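Local coordinates for protein uroporphyrin-III C-methyltransferase (Thermus thermophilus, PDB 1VE2) that probably transfers methyl groups from S-adenosyl-L-methionine to uroporphyrinogen III, at the branch toward sirohaem and cobalamin, at residues 127-132 with 153-158; 183-188 with 193-198. All blocks are in the same frame, centred on the assembly; numbering follows the deposited sequence.

Interaction 1: 127-132 with 153-158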
loop_
_atom_site.group_PDB
_atom_site.type_symbol
_atom_site.label_atom_id
_atom_site.label_comp_id
_atom_site.label_asym_id
_atom_site.label_seq_id
_atom_site.Cartn_x
_atom_site.Cartn_y
_atom_site.Cartn_z
ATOM N N LEU A 127 0.086 12.739 3.780
ATOM C CA LEU A 127 -0.811 13.186 2.725
ATOM C C LEU A 127 -1.850 12.113 2.383
ATOM O O LEU A 127 -1.498 10.982 2.059
ATOM C CB LEU A 127 0.008 13.532 1.485
ATOM C CG LEU A 127 1.156 14.513 1.740
ATOM C CD1 LEU A 127 1.944 14.684 0.453
ATOM C CD2 LEU A 127 0.619 15.851 2.230
ATOM N N PRO A 128 -3.146 12.466 2.444
ATOM C CA PRO A 128 -4.242 11.539 2.143
ATOM C C PRO A 128 -4.575 11.455 0.652
ATOM O O PRO A 128 -4.342 12.405 -0.098
ATOM C CB PRO A 128 -5.394 12.118 2.953
ATOM C CG PRO A 128 -5.182 13.603 2.767
ATOM C CD PRO A 128 -3.670 13.753 2.949
ATOM N N LEU A 129 -5.111 10.308 0.232
ATOM C CA LEU A 129 -5.505 10.081 -1.154
ATOM C C LEU A 129 -7.012 10.224 -1.270
ATOM O O LEU A 129 -7.556 10.328 -2.361
ATOM C CB LEU A 129 -5.087 8.679 -1.615
ATOM C CG LEU A 129 -3.578 8.516 -1.810
ATOM C CD1 LEU A 129 -3.249 7.069 -2.173
ATOM C CD2 LEU A 129 -3.109 9.472 -2.902
ATOM N N THR A 130 -7.685 10.208 -0.125
ATOM C CA THR A 130 -9.131 10.369 -0.081
ATOM C C THR A 130 -9.448 11.299 1.079
ATOM O O THR A 130 -8.680 11.379 2.033
ATOM C CB THR A 130 -9.846 9.025 0.144
ATOM O OG1 THR A 130 -9.343 8.411 1.338
ATOM C CG2 THR A 130 -9.622 8.095 -1.050
ATOM N N HIS A 131 -10.576 11.998 0.990
ATOM C CA HIS A 131 -10.984 12.925 2.039
ATOM C C HIS A 131 -12.436 13.325 1.804
ATOM O O HIS A 131 -12.849 13.546 0.668
ATOM C CB HIS A 131 -10.077 14.160 2.024
ATOM C CG HIS A 131 -10.246 15.049 3.218
ATOM N ND1 HIS A 131 -10.958 16.229 3.173
ATOM C CD2 HIS A 131 -9.821 14.916 4.496
ATOM C CE1 HIS A 131 -10.965 16.783 4.372
ATOM N NE2 HIS A 131 -10.283 16.006 5.193
ATOM N N ARG A 132 -13.216 13.404 2.877
ATOM C CA ARG A 132 -14.627 13.763 2.754
ATOM C C ARG A 132 -14.847 14.967 1.847
ATOM O O ARG A 132 -14.236 16.012 2.032
ATOM C CB ARG A 132 -15.219 14.043 4.136
ATOM C CG ARG A 132 -14.453 15.081 4.934
ATOM C CD ARG A 132 -14.896 15.094 6.388
ATOM N NE ARG A 132 -16.303 15.440 6.542
ATOM C CZ ARG A 132 -16.922 15.528 7.716
ATOM N NH1 ARG A 132 -16.254 15.291 8.839
ATOM N NH2 ARG A 132 -18.207 15.851 7.768
ATOM N N ALA A 153 -10.598 7.678 -11.357
ATOM C CA ALA A 153 -10.818 7.651 -9.914
ATOM C C ALA A 153 -10.782 9.108 -9.456
ATOM O O ALA A 153 -10.323 9.977 -10.206
ATOM C CB ALA A 153 -9.717 6.851 -9.227
ATOM N N ASP A 154 -11.252 9.388 -8.248
ATOM C CA ASP A 154 -11.243 10.771 -7.767
ATOM C C ASP A 154 -9.826 11.300 -7.614
ATOM O O ASP A 154 -9.583 12.494 -7.796
ATOM C CB ASP A 154 -11.982 10.890 -6.438
ATOM C CG ASP A 154 -13.469 10.632 -6.581
ATOM O OD1 ASP A 154 -13.986 10.754 -7.710
ATOM O OD2 ASP A 154 -14.117 10.315 -5.569
ATOM N N THR A 155 -8.904 10.406 -7.267
ATOM C CA THR A 155 -7.493 10.751 -7.099
ATOM C C THR A 155 -6.672 9.801 -7.958
ATOM O O THR A 155 -6.845 8.581 -7.883
ATOM C CB THR A 155 -7.014 10.574 -5.640
ATOM O OG1 THR A 155 -7.802 11.387 -4.762
ATOM C CG2 THR A 155 -5.534 10.970 -5.510
ATOM N N LEU A 156 -5.782 10.353 -8.779
ATOM C CA LEU A 156 -4.934 9.526 -9.620
ATOM C C LEU A 156 -3.473 9.639 -9.205
ATOM O O LEU A 156 -2.955 10.743 -9.037
ATOM C CB LEU A 156 -5.071 9.937 -11.082
ATOM C CG LEU A 156 -4.112 9.270 -12.064
ATOM C CD1 LEU A 156 -4.362 7.761 -12.124
ATOM C CD2 LEU A 156 -4.315 9.900 -13.440
ATOM N N VAL A 157 -2.827 8.492 -9.020
ATOM C CA VAL A 157 -1.416 8.447 -8.655
ATOM C C VAL A 157 -0.663 7.807 -9.817
ATOM O O VAL A 157 -1.025 6.725 -10.286
ATOM C CB VAL A 157 -1.171 7.599 -7.382
ATOM C CG1 VAL A 157 0.305 7.632 -7.006
ATOM C CG2 VAL A 157 -2.023 8.122 -6.239
ATOM N N LEU A 158 0.366 8.488 -10.309
ATOM C CA LEU A 158 1.158 7.938 -11.402
ATOM C C LEU A 158 2.607 7.771 -10.980
ATOM O O LEU A 158 3.233 8.699 -10.470
ATOM C CB LEU A 158 1.090 8.835 -12.643
ATOM C CG LEU A 158 -0.254 8.875 -13.374
ATOM C CD1 LEU A 158 -0.123 9.762 -14.612
ATOM C CD2 LEU A 158 -0.672 7.469 -13.771
#

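Interaction 2: 183-188 with 193-198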
loop_
_atom_site.group_PDB
_atom_site.type_symbol
_atom_site.label_atom_id
_atom_site.label_comp_id
_atom_site.label_asym_id
_atom_site.label_seq_id
_atom_site.Cartn_x
_atom_site.Cartn_y
_atom_site.Cartn_z
ATOM N N ALA A 183 0.374 17.351 -7.556
ATOM C CA ALA A 183 1.597 17.298 -6.773
ATOM C C ALA A 183 2.633 16.401 -7.432
ATOM O O ALA A 183 2.303 15.372 -8.020
ATOM C CB ALA A 183 1.295 16.802 -5.371
ATOM N N LEU A 184 3.892 16.812 -7.347
ATOM C CA LEU A 184 4.997 16.042 -7.901
ATOM C C LEU A 184 5.931 15.764 -6.729
ATOM O O LEU A 184 6.463 16.688 -6.121
ATOM C CB LEU A 184 5.720 16.841 -8.990
ATOM C CG LEU A 184 4.911 17.160 -10.251
ATOM C CD1 LEU A 184 5.753 18.002 -11.204
ATOM C CD2 LEU A 184 4.476 15.869 -10.932
ATOM N N LEU A 185 6.114 14.492 -6.396
ATOM C CA LEU A 185 6.956 14.132 -5.268
ATOM C C LEU A 185 8.084 13.209 -5.688
ATOM O O LEU A 185 7.854 12.072 -6.104
ATOM C CB LEU A 185 6.116 13.460 -4.179
ATOM C CG LEU A 185 4.831 14.186 -3.772
ATOM C CD1 LEU A 185 3.734 13.901 -4.791
ATOM C CD2 LEU A 185 4.396 13.718 -2.393
ATOM N N ALA A 186 9.313 13.702 -5.576
ATOM C CA ALA A 186 10.467 12.911 -5.960
ATOM C C ALA A 186 11.336 12.536 -4.771
ATOM O O ALA A 186 11.450 13.290 -3.808
ATOM C CB ALA A 186 11.295 13.670 -6.993
ATOM N N ARG A 187 11.937 11.354 -4.858
ATOM C CA ARG A 187 12.831 10.830 -3.833
ATOM C C ARG A 187 12.306 10.972 -2.408
ATOM O O ARG A 187 13.049 11.339 -1.494
ATOM C CB ARG A 187 14.197 11.511 -3.964
ATOM C CG ARG A 187 14.815 11.372 -5.354
ATOM C CD ARG A 187 16.134 12.133 -5.468
ATOM N NE ARG A 187 17.188 11.526 -4.657
ATOM C CZ ARG A 187 17.814 10.392 -4.963
ATOM N NH1 ARG A 187 17.500 9.730 -6.072
ATOM N NH2 ARG A 187 18.749 9.913 -4.154
ATOM N N VAL A 188 11.025 10.676 -2.212
ATOM C CA VAL A 188 10.439 10.776 -0.880
ATOM C C VAL A 188 11.137 9.796 0.052
ATOM O O VAL A 188 11.305 8.625 -0.284
ATOM C CB VAL A 188 8.930 10.452 -0.892
ATOM C CG1 VAL A 188 8.366 10.553 0.527
ATOM C CG2 VAL A 188 8.207 11.405 -1.829
ATOM N N GLU A 193 15.004 14.701 -1.420
ATOM C CA GLU A 193 13.554 14.648 -1.518
ATOM C C GLU A 193 13.034 16.005 -1.974
ATOM O O GLU A 193 13.425 17.042 -1.435
ATOM C CB GLU A 193 12.961 14.306 -0.154
ATOM C CG GLU A 193 11.458 14.449 -0.074
ATOM C CD GLU A 193 10.941 14.181 1.317
ATOM O OE1 GLU A 193 11.092 13.040 1.801
ATOM O OE2 GLU A 193 10.387 15.115 1.930
ATOM N N ALA A 194 12.149 15.999 -2.966
ATOM C CA ALA A 194 11.592 17.241 -3.484
ATOM C C ALA A 194 10.102 17.115 -3.795
ATOM O O ALA A 194 9.670 16.152 -4.426
ATOM C CB ALA A 194 12.355 17.667 -4.737
ATOM N N VAL A 195 9.326 18.097 -3.345
ATOM C CA VAL A 195 7.885 18.115 -3.573
ATOM C C VAL A 195 7.462 19.445 -4.188
ATOM O O VAL A 195 7.864 20.509 -3.715
ATOM C CB VAL A 195 7.102 17.921 -2.250
ATOM C CG1 VAL A 195 5.611 17.994 -2.513
ATOM C CG2 VAL A 195 7.460 16.587 -1.624
ATOM N N ARG A 196 6.664 19.383 -5.250
ATOM C CA ARG A 196 6.170 20.591 -5.906
ATOM C C ARG A 196 4.654 20.521 -6.025
ATOM O O ARG A 196 4.101 19.526 -6.505
ATOM C CB ARG A 196 6.782 20.751 -7.295
ATOM C CG ARG A 196 8.293 20.880 -7.300
ATOM C CD ARG A 196 8.775 21.331 -8.662
ATOM N NE ARG A 196 10.072 20.754 -9.003
ATOM C CZ ARG A 196 10.694 20.951 -10.160
ATOM N NH1 ARG A 196 11.869 20.380 -10.388
ATOM N NH2 ARG A 196 10.144 21.726 -11.085
ATOM N N LEU A 197 3.989 21.585 -5.584
ATOM C CA LEU A 197 2.537 21.653 -5.616
ATOM C C LEU A 197 2.060 22.699 -6.612
ATOM O O LEU A 197 2.624 23.790 -6.698
ATOM C CB LEU A 197 2.010 21.982 -4.219
ATOM C CG LEU A 197 2.547 21.065 -3.118
ATOM C CD1 LEU A 197 2.012 21.500 -1.762
ATOM C CD2 LEU A 197 2.149 19.630 -3.424
ATOM N N GLY A 198 1.019 22.358 -7.363
ATOM C CA GLY A 198 0.483 23.279 -8.349
ATOM C C GLY A 198 -0.805 22.762 -8.957
ATOM O O GLY A 198 -1.673 22.257 -8.248
#

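Interaction 1: 127-132 with 153-158
T155 points toward L129 and makes the polar bond of the contact, while L129, which contributes more area, spans T155 and V157. T155 CB already lies 3.3 Å from L129 O. T155 OG1, held beside the backbone N by a chi1 of -58°, donates a short hydrogen bond of 2.6 Å to L129 O; the hydroxyl approaches at a C=O...OG1 angle of 153° and is tilted 20° from the carbonyl plane. T155 CG2, anti to the backbone N, turns to the apolar side of the same residue and meets L129 CD2 at 3.9 Å. The strand belongs to the mixed sheet of the second lobe of this tetrapyrrole methylase, and the loop of L129 runs from helix 119-124 to strand 138-142, passing over one face of that sheet. Next on this face comes V157, whose CG2 packs 3.8 Å from L129 CD2, so a single leucine methyl touches both strand residues, its side chain crossing each at about a right angle. A valine in place of T155 has no hydroxyl, which would probably leave the L129 carbonyl without this donor and the loop less firmly tied to the strand. Y225 and V217 also pack against L129.

Interaction 2: 183-188 with 193-198
A186 and A194 form one of two hydrogen-bonded pairs in a beta hairpin whose short strand axes run antiparallel at 176° and come within 4.7 Å. Backbone hydrogen bonds carry the pairing. A186 N reaches A194 O at 2.7 Å, the straightest of the four at 173°, and A194 N answers to A186 O; L184 N to R196 O and R196 N to L184 O are both 2.8 Å. CA-H...O contacts supplement them, the shortest running from V195 CA to L184 O at 3.2 Å.

Apolar contacts occupy the face bearing A183, L185, V195 and L197. L185 and V195 lie side by side and point the same way, with L185 CG 4.1 Å from V195 CG1. Holding CG beside its backbone N (chi1 -52°), L197 brings CD2 to 3.5 Å from A183 CB. The A183-L197 end of this face lies against Y225 of helix 225-228, and L185 packs on L122 of helix 119-124.

Among the polar ends, R187 NE bonds to P191 O within the turn, whereas R187 NH1 ties it to the neighbouring loop at S212 O. E193 extends across V188, and its OE1 accepts a hydrogen bond from G189 N while lying 3.6 Å from V188 CA.

Overall arrangement
Both contacts reach one mixed sheet, ordered 138-142, 155-159, 214-218, 181-186, 194-199, and their centres are about 15 Å apart. They come in series along the chain: interaction 1 closes before interaction 2 opens. Interaction 1 sets a loop on strand 155-159, whereas interaction 2 joins strands 181-186 and 194-199 at one end of the sheet, with 194-199 outermost within the chain; strand 214-218 lies between 155-159 and 181-186. The loop thus packs over a face of the sheet to which the hairpin belongs, and the two are bridged by L127 CD1, 3.9 Å from L185 CD2, and by Y225 of helix 225-228. The second subunit touches segment 127-132, but neither segment of interaction 2.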